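Local coordinates for protein lectin (PDB 1BYF) that binds galactose through a calcium site as a homodimeric C-type lectin and takes part in the tunicate's defence against microorganisms, at residues Y20-A32 and G112-D124. Residues are numbered along the deposited sequence; the frame is centred on the assembly and turned at random.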
ATOM      1  N   TYR A  20      -4.525  13.438   8.699  1.00 24.50           N
ATOM      2  CA  TYR A  20      -4.747  11.999   8.802  1.00 24.52           C
ATOM      3  C   TYR A  20      -3.405  11.273   8.837  1.00 23.76           C
ATOM      4  O   TYR A  20      -3.163  10.418   9.688  1.00 23.13           O
ATOM      5  CB  TYR A  20      -5.589  11.537   7.608  1.00 25.68           C
ATOM      6  CG  TYR A  20      -5.822  10.047   7.514  1.00 26.67           C
ATOM      7  CD1 TYR A  20      -4.860   9.215   6.957  1.00 26.96           C
ATOM      8  CD2 TYR A  20      -6.997   9.469   7.978  1.00 27.10           C
ATOM      9  CE1 TYR A  20      -5.055   7.852   6.868  1.00 27.62           C
ATOM     10  CE2 TYR A  20      -7.211   8.105   7.884  1.00 27.97           C
ATOM     11  CZ  TYR A  20      -6.234   7.308   7.331  1.00 28.20           C
ATOM     12  OH  TYR A  20      -6.389   5.942   7.239  1.00 29.53           O
ATOM     13  N   CYS A  21      -2.531  11.613   7.891  1.00 23.41           N
ATOM     14  CA  CYS A  21      -1.219  10.979   7.815  1.00 23.19           C
ATOM     15  C   CYS A  21      -0.350  11.372   9.008  1.00 25.35           C
ATOM     16  O   CYS A  21       0.321  10.545   9.624  1.00 24.41           O
ATOM     17  CB  CYS A  21      -0.502  11.304   6.508  1.00 21.00           C
ATOM     18  SG  CYS A  21      -1.287  10.695   4.995  1.00 18.15           S
ATOM     19  N   GLN A  22      -0.362  12.661   9.337  1.00 28.55           N
ATOM     20  CA  GLN A  22       0.437  13.186  10.439  1.00 31.29           C
ATOM     21  C   GLN A  22       0.109  12.515  11.766  1.00 31.96           C
ATOM     22  O   GLN A  22       1.014  12.224  12.551  1.00 32.45           O
ATOM     23  CB  GLN A  22       0.251  14.701  10.568  1.00 33.11           C
ATOM     24  CG  GLN A  22       0.883  15.513   9.453  1.00 36.06           C
ATOM     25  CD  GLN A  22       2.397  15.463   9.445  1.00 37.64           C
ATOM     26  OE1 GLN A  22       3.068  16.169  10.203  1.00 38.92           O
ATOM     27  NE2 GLN A  22       2.948  14.626   8.572  1.00 38.15           N
ATOM     28  N   SER A  23      -1.172  12.280  12.022  1.00 32.48           N
ATOM     29  CA  SER A  23      -1.608  11.658  13.262  1.00 33.31           C
ATOM     30  C   SER A  23      -1.091  10.226  13.378  1.00 33.58           C
ATOM     31  O   SER A  23      -1.096   9.638  14.457  1.00 33.25           O
ATOM     32  CB  SER A  23      -3.137  11.641  13.330  1.00 33.70           C
ATOM     33  OG  SER A  23      -3.650  10.814  12.292  1.00 34.37           O
ATOM     34  N   ARG A  24      -0.670   9.661  12.253  1.00 33.07           N
ATOM     35  CA  ARG A  24      -0.156   8.302  12.212  1.00 32.99           C
ATOM     36  C   ARG A  24       1.368   8.259  12.189  1.00 31.94           C
ATOM     37  O   ARG A  24       1.934   7.182  12.000  1.00 32.53           O
ATOM     38  CB  ARG A  24      -0.683   7.600  10.962  1.00 34.19           C
ATOM     39  CG  ARG A  24      -1.730   6.532  11.184  1.00 35.78           C
ATOM     40  CD  ARG A  24      -2.575   6.392   9.911  1.00 37.01           C
ATOM     41  NE  ARG A  24      -3.715   7.280  10.056  1.00 38.47           N
ATOM     42  CZ  ARG A  24      -4.941   6.918  10.399  1.00 39.19           C
ATOM     43  NH1 ARG A  24      -5.271   5.653  10.595  1.00 39.74           N
ATOM     44  NH2 ARG A  24      -5.865   7.863  10.528  1.00 39.66           N
ATOM     45  N   GLY A  25       2.017   9.401  12.345  1.00 30.22           N
ATOM     46  CA  GLY A  25       3.472   9.461  12.303  1.00 28.47           C
ATOM     47  C   GLY A  25       3.989   9.382  10.872  1.00 27.22           C
ATOM     48  O   GLY A  25       5.161   9.083  10.641  1.00 27.44           O
ATOM     49  N   MET A  26       3.123   9.684   9.904  1.00 25.07           N
ATOM     50  CA  MET A  26       3.505   9.626   8.498  1.00 23.12           C
ATOM     51  C   MET A  26       3.213  10.960   7.818  1.00 22.94           C
ATOM     52  O   MET A  26       2.819  11.910   8.492  1.00 23.23           O
ATOM     53  CB  MET A  26       2.727   8.505   7.805  1.00 21.76           C
ATOM     54  CG  MET A  26       2.653   7.202   8.593  1.00 20.17           C
ATOM     55  SD  MET A  26       1.767   5.917   7.679  1.00 17.86           S
ATOM     56  CE  MET A  26       2.972   5.535   6.422  1.00 16.71           C
ATOM     57  N   ALA A  27       3.380  11.025   6.507  1.00 22.00           N
ATOM     58  CA  ALA A  27       3.115  12.233   5.743  1.00 21.51           C
ATOM     59  C   ALA A  27       2.397  11.890   4.439  1.00 21.05           C
ATOM     60  O   ALA A  27       2.588  10.794   3.903  1.00 19.87           O
ATOM     61  CB  ALA A  27       4.409  12.969   5.412  1.00 21.55           C
ATOM     62  N   LEU A  28       1.598  12.827   3.936  1.00 19.73           N
ATOM     63  CA  LEU A  28       0.914  12.588   2.657  1.00 19.61           C
ATOM     64  C   LEU A  28       1.998  12.235   1.646  1.00 19.23           C
ATOM     65  O   LEU A  28       3.030  12.917   1.618  1.00 19.79           O
ATOM     66  CB  LEU A  28       0.103  13.815   2.275  1.00 20.13           C
ATOM     67  CG  LEU A  28      -1.032  13.685   1.268  1.00 20.42           C
ATOM     68  CD1 LEU A  28      -1.996  12.572   1.645  1.00 20.42           C
ATOM     69  CD2 LEU A  28      -1.777  15.025   1.187  1.00 20.86           C
ATOM     70  N   VAL A  29       1.829  11.164   0.887  1.00 18.22           N
ATOM     71  CA  VAL A  29       2.874  10.698  -0.019  1.00 17.12           C
ATOM     72  C   VAL A  29       3.501  11.828  -0.821  1.00 17.82           C
ATOM     73  O   VAL A  29       2.820  12.676  -1.401  1.00 17.53           O
ATOM     74  CB  VAL A  29       2.363   9.570  -0.926  1.00 17.16           C
ATOM     75  CG1 VAL A  29       1.416  10.104  -1.990  1.00 16.34           C
ATOM     76  CG2 VAL A  29       3.524   8.804  -1.556  1.00 15.91           C
ATOM     77  N   SER A  30       4.837  11.834  -0.851  1.00 17.92           N
ATOM     78  CA  SER A  30       5.584  12.861  -1.567  1.00 17.98           C
ATOM     79  C   SER A  30       6.906  12.328  -2.091  1.00 17.38           C
ATOM     80  O   SER A  30       7.005  12.055  -3.289  1.00 17.44           O
ATOM     81  CB  SER A  30       5.809  14.083  -0.673  1.00 18.64           C
ATOM     82  OG  SER A  30       6.512  13.728   0.500  1.00 20.81           O
ATOM     83  N   SER A  31       7.922  12.176  -1.247  1.00 17.37           N
ATOM     84  CA  SER A  31       9.204  11.676  -1.747  1.00 17.39           C
ATOM     85  C   SER A  31       9.042  10.313  -2.395  1.00 17.12           C
ATOM     86  O   SER A  31       9.742  10.034  -3.373  1.00 16.40           O
ATOM     87  CB  SER A  31      10.273  11.636  -0.660  1.00 18.60           C
ATOM     88  OG  SER A  31      10.148  10.477   0.134  1.00 20.42           O
ATOM     89  N   ALA A  32       8.114   9.478  -1.919  1.00 17.17           N
ATOM     90  CA  ALA A  32       7.965   8.159  -2.552  1.00 16.78           C
ATOM     91  C   ALA A  32       7.483   8.302  -3.988  1.00 16.62           C
ATOM     92  O   ALA A  32       7.754   7.431  -4.824  1.00 16.30           O
ATOM     93  CB  ALA A  32       7.081   7.233  -1.727  1.00 16.51           C
ATOM     94  N   GLY A 112     -10.995  21.073  -1.741  1.00 23.50           N
ATOM     95  CA  GLY A 112     -12.097  20.618  -0.918  1.00 23.25           C
ATOM     96  C   GLY A 112     -12.766  19.309  -1.234  1.00 23.02           C
ATOM     97  O   GLY A 112     -13.577  18.839  -0.423  1.00 23.95           O
ATOM     98  N   GLY A 113     -12.495  18.663  -2.362  1.00 22.26           N
ATOM     99  CA  GLY A 113     -13.156  17.410  -2.700  1.00 20.80           C
ATOM    100  C   GLY A 113     -12.677  16.232  -1.871  1.00 20.14           C
ATOM    101  O   GLY A 113     -11.539  16.182  -1.416  1.00 20.22           O
ATOM    102  N   ALA A 114     -13.560  15.257  -1.657  1.00 19.66           N
ATOM    103  CA  ALA A 114     -13.222  14.049  -0.914  1.00 18.76           C
ATOM    104  C   ALA A 114     -12.456  13.068  -1.796  1.00 18.07           C
ATOM    105  O   ALA A 114     -12.903  12.718  -2.900  1.00 17.54           O
ATOM    106  CB  ALA A 114     -14.495  13.365  -0.432  1.00 19.53           C
ATOM    107  N   ARG A 115     -11.295  12.620  -1.334  1.00 17.30           N
ATOM    108  CA  ARG A 115     -10.528  11.640  -2.098  1.00 16.87           C
ATOM    109  C   ARG A 115      -9.820  10.704  -1.109  1.00 15.88           C
ATOM    110  O   ARG A 115      -9.706  11.032   0.063  1.00 14.39           O
ATOM    111  CB  ARG A 115      -9.485  12.250  -3.024  1.00 18.46           C
ATOM    112  CG  ARG A 115      -9.896  13.594  -3.603  1.00 20.24           C
ATOM    113  CD  ARG A 115      -8.835  14.109  -4.574  1.00 22.59           C
ATOM    114  NE  ARG A 115      -9.433  14.126  -5.904  1.00 25.36           N
ATOM    115  CZ  ARG A 115     -10.211  15.088  -6.381  1.00 25.83           C
ATOM    116  NH1 ARG A 115     -10.497  16.175  -5.688  1.00 26.19           N
ATOM    117  NH2 ARG A 115     -10.696  14.933  -7.603  1.00 27.08           N
ATOM    118  N   ARG A 116      -9.373   9.579  -1.651  1.00 15.24           N
ATOM    119  CA  ARG A 116      -8.669   8.598  -0.823  1.00 15.59           C
ATOM    120  C   ARG A 116      -7.311   9.158  -0.426  1.00 15.49           C
ATOM    121  O   ARG A 116      -6.874  10.193  -0.929  1.00 15.38           O
ATOM    122  CB  ARG A 116      -8.584   7.259  -1.549  1.00 15.18           C
ATOM    123  CG  ARG A 116      -9.897   6.482  -1.548  1.00 15.01           C
ATOM    124  CD  ARG A 116      -9.826   5.270  -2.462  1.00 15.49           C
ATOM    125  NE  ARG A 116     -10.917   4.332  -2.239  1.00 16.09           N
ATOM    126  CZ  ARG A 116     -12.196   4.527  -2.534  1.00 16.56           C
ATOM    127  NH1 ARG A 116     -12.619   5.655  -3.104  1.00 16.53           N
ATOM    128  NH2 ARG A 116     -13.085   3.576  -2.257  1.00 16.07           N
ATOM    129  N   VAL A 117      -6.652   8.481   0.502  1.00 15.21           N
ATOM    130  CA  VAL A 117      -5.394   8.962   1.051  1.00 14.60           C
ATOM    131  C   VAL A 117      -4.259   7.950   0.968  1.00 14.29           C
ATOM    132  O   VAL A 117      -4.439   6.750   1.162  1.00 13.37           O
ATOM    133  CB  VAL A 117      -5.616   9.342   2.534  1.00 14.58           C
ATOM    134  CG1 VAL A 117      -4.354   9.955   3.141  1.00 14.30           C
ATOM    135  CG2 VAL A 117      -6.786  10.321   2.670  1.00 15.01           C
ATOM    136  N   ILE A 118      -3.074   8.477   0.704  1.00 13.75           N
ATOM    137  CA  ILE A 118      -1.841   7.720   0.636  1.00 14.32           C
ATOM    138  C   ILE A 118      -0.807   8.419   1.522  1.00 14.91           C
ATOM    139  O   ILE A 118      -0.510   9.593   1.296  1.00 14.17           O
ATOM    140  CB  ILE A 118      -1.251   7.617  -0.780  1.00 14.24           C
ATOM    141  CG1 ILE A 118      -2.316   7.084  -1.740  1.00 13.87           C
ATOM    142  CG2 ILE A 118      -0.019   6.717  -0.782  1.00 13.94           C
ATOM    143  CD1 ILE A 118      -1.878   7.098  -3.192  1.00 14.44           C
ATOM    144  N   CYS A 119      -0.307   7.691   2.513  1.00 15.11           N
ATOM    145  CA  CYS A 119       0.703   8.232   3.403  1.00 15.81           C
ATOM    146  C   CYS A 119       2.020   7.470   3.229  1.00 16.74           C
ATOM    147  O   CYS A 119       2.023   6.311   2.806  1.00 15.58           O
ATOM    148  CB  CYS A 119       0.306   8.123   4.872  1.00 16.44           C
ATOM    149  SG  CYS A 119      -1.361   8.673   5.255  1.00 16.84           S
ATOM    150  N   GLU A 120       3.106   8.155   3.580  1.00 16.98           N
ATOM    151  CA  GLU A 120       4.435   7.581   3.508  1.00 17.76           C
ATOM    152  C   GLU A 120       5.229   7.857   4.790  1.00 19.48           C
ATOM    153  O   GLU A 120       4.950   8.771   5.562  1.00 18.40           O
ATOM    154  CB  GLU A 120       5.243   8.131   2.327  1.00 18.06           C
ATOM    155  CG  GLU A 120       5.726   9.567   2.470  1.00 17.97           C
ATOM    156  CD  GLU A 120       6.710  10.018   1.417  1.00 17.99           C
ATOM    157  OE1 GLU A 120       6.464   9.847   0.202  1.00 16.82           O
ATOM    158  OE2 GLU A 120       7.776  10.582   1.785  1.00 18.61           O
ATOM    159  N   LYS A 121       6.268   7.051   4.963  1.00 21.06           N
ATOM    160  CA  LYS A 121       7.221   7.225   6.045  1.00 23.38           C
ATOM    161  C   LYS A 121       8.543   6.598   5.591  1.00 24.43           C
ATOM    162  O   LYS A 121       8.641   5.388   5.382  1.00 23.92           O
ATOM    163  CB  LYS A 121       6.777   6.685   7.395  1.00 24.50           C
ATOM    164  CG  LYS A 121       7.808   6.940   8.488  1.00 26.59           C
ATOM    165  CD  LYS A 121       7.368   6.316   9.803  1.00 27.73           C
ATOM    166  CE  LYS A 121       8.556   6.143  10.740  1.00 29.01           C
ATOM    167  NZ  LYS A 121       9.279   7.440  10.898  1.00 30.03           N
ATOM    168  N   GLU A 122       9.515   7.475   5.357  1.00 25.67           N
ATOM    169  CA  GLU A 122      10.832   7.016   4.935  1.00 27.85           C
ATOM    170  C   GLU A 122      11.420   6.150   6.046  1.00 27.70           C
ATOM    171  O   GLU A 122      11.232   6.440   7.226  1.00 27.52           O
ATOM    172  CB  GLU A 122      11.758   8.187   4.610  1.00 30.04           C
ATOM    173  CG  GLU A 122      13.233   7.820   4.650  1.00 32.49           C
ATOM    174  CD  GLU A 122      14.050   8.356   3.498  1.00 33.73           C
ATOM    175  OE1 GLU A 122      13.615   9.317   2.828  1.00 34.92           O
ATOM    176  OE2 GLU A 122      15.146   7.803   3.247  1.00 34.16           O
ATOM    177  N   LEU A 123      12.143   5.109   5.675  1.00 27.21           N
ATOM    178  CA  LEU A 123      12.765   4.225   6.651  1.00 27.16           C
ATOM    179  C   LEU A 123      14.283   4.283   6.493  1.00 27.64           C
ATOM    180  O   LEU A 123      14.735   4.055   5.365  1.00 26.66           O
ATOM    181  CB  LEU A 123      12.311   2.785   6.422  1.00 26.29           C
ATOM    182  CG  LEU A 123      10.825   2.480   6.571  1.00 26.28           C
ATOM    183  CD1 LEU A 123      10.513   1.087   6.038  1.00 26.11           C
ATOM    184  CD2 LEU A 123      10.372   2.605   8.020  1.00 25.90           C
ATOM    185  N   ASP A 124      15.021   4.560   7.552  1.00 28.72           N
ATOM    186  CA  ASP A 124      16.479   4.595   7.444  1.00 29.97           C
ATOM    187  C   ASP A 124      17.099   3.398   8.173  1.00 29.73           C
ATOM    188  O   ASP A 124      18.172   2.946   7.759  1.00 30.69           O
TER
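The carboxylate of Glu-120, buried in the protein, is gripped by three donors from the successive residues Ser-30, Ser-31 and Ala-32. OE1 accepts two backbone N-H groups: Ala-32 N, 2.7 Å from Glu-120 OE1, arrives on the syn side near the carboxylate plane, whereas Ser-30 N, 2.8 Å from the same oxygen, comes from well above that plane (66° out). OE2 takes the hydroxyl of Ser-31, whose OG also shares a hydrogen bond with Tyr-3 OH. With both oxygens held, the group is fixed in rotation, and so many donors would be expected to favour its ionised form. Glu-120 reaches them because CG sits between the backbone N and the carbonyl carbon (chi1 72°) and the chain beyond runs extended.

The backbones pair antiparallel: Ala-27 and Glu-120 exchange two hydrogen bonds, the shorter from Glu-120 N to Ala-27 O at 2.7 Å, and Val-29 N continues the pairing to Ile-118 O at 2.8 Å. Beside that last bond the side chains of Val-29 and Ile-118 lie alongside each other, pointing the same way.

Across the strand from Glu-120, the Cys-21–Cys-119 disulfide (chi3 -79°) ties helix 14-22 to strand 115-122, a bridge characteristic of the C-type lectin fold. Cys-119 SG meets the edge of the Tyr-20 ring, 3.9 Å from Tyr-20 CD1, and Val-117 CG1 touches both Cys-21 SG and Leu-28 CD1, which lie on the same side of it. A Schellman motif at Gly-25 ends the helix and leads into strand 27-28. Strand 115-122 also pairs with strands 3-8 and 53-55, while Tyr-20 OH and Arg-24 reach Glu-4 of the second subunit.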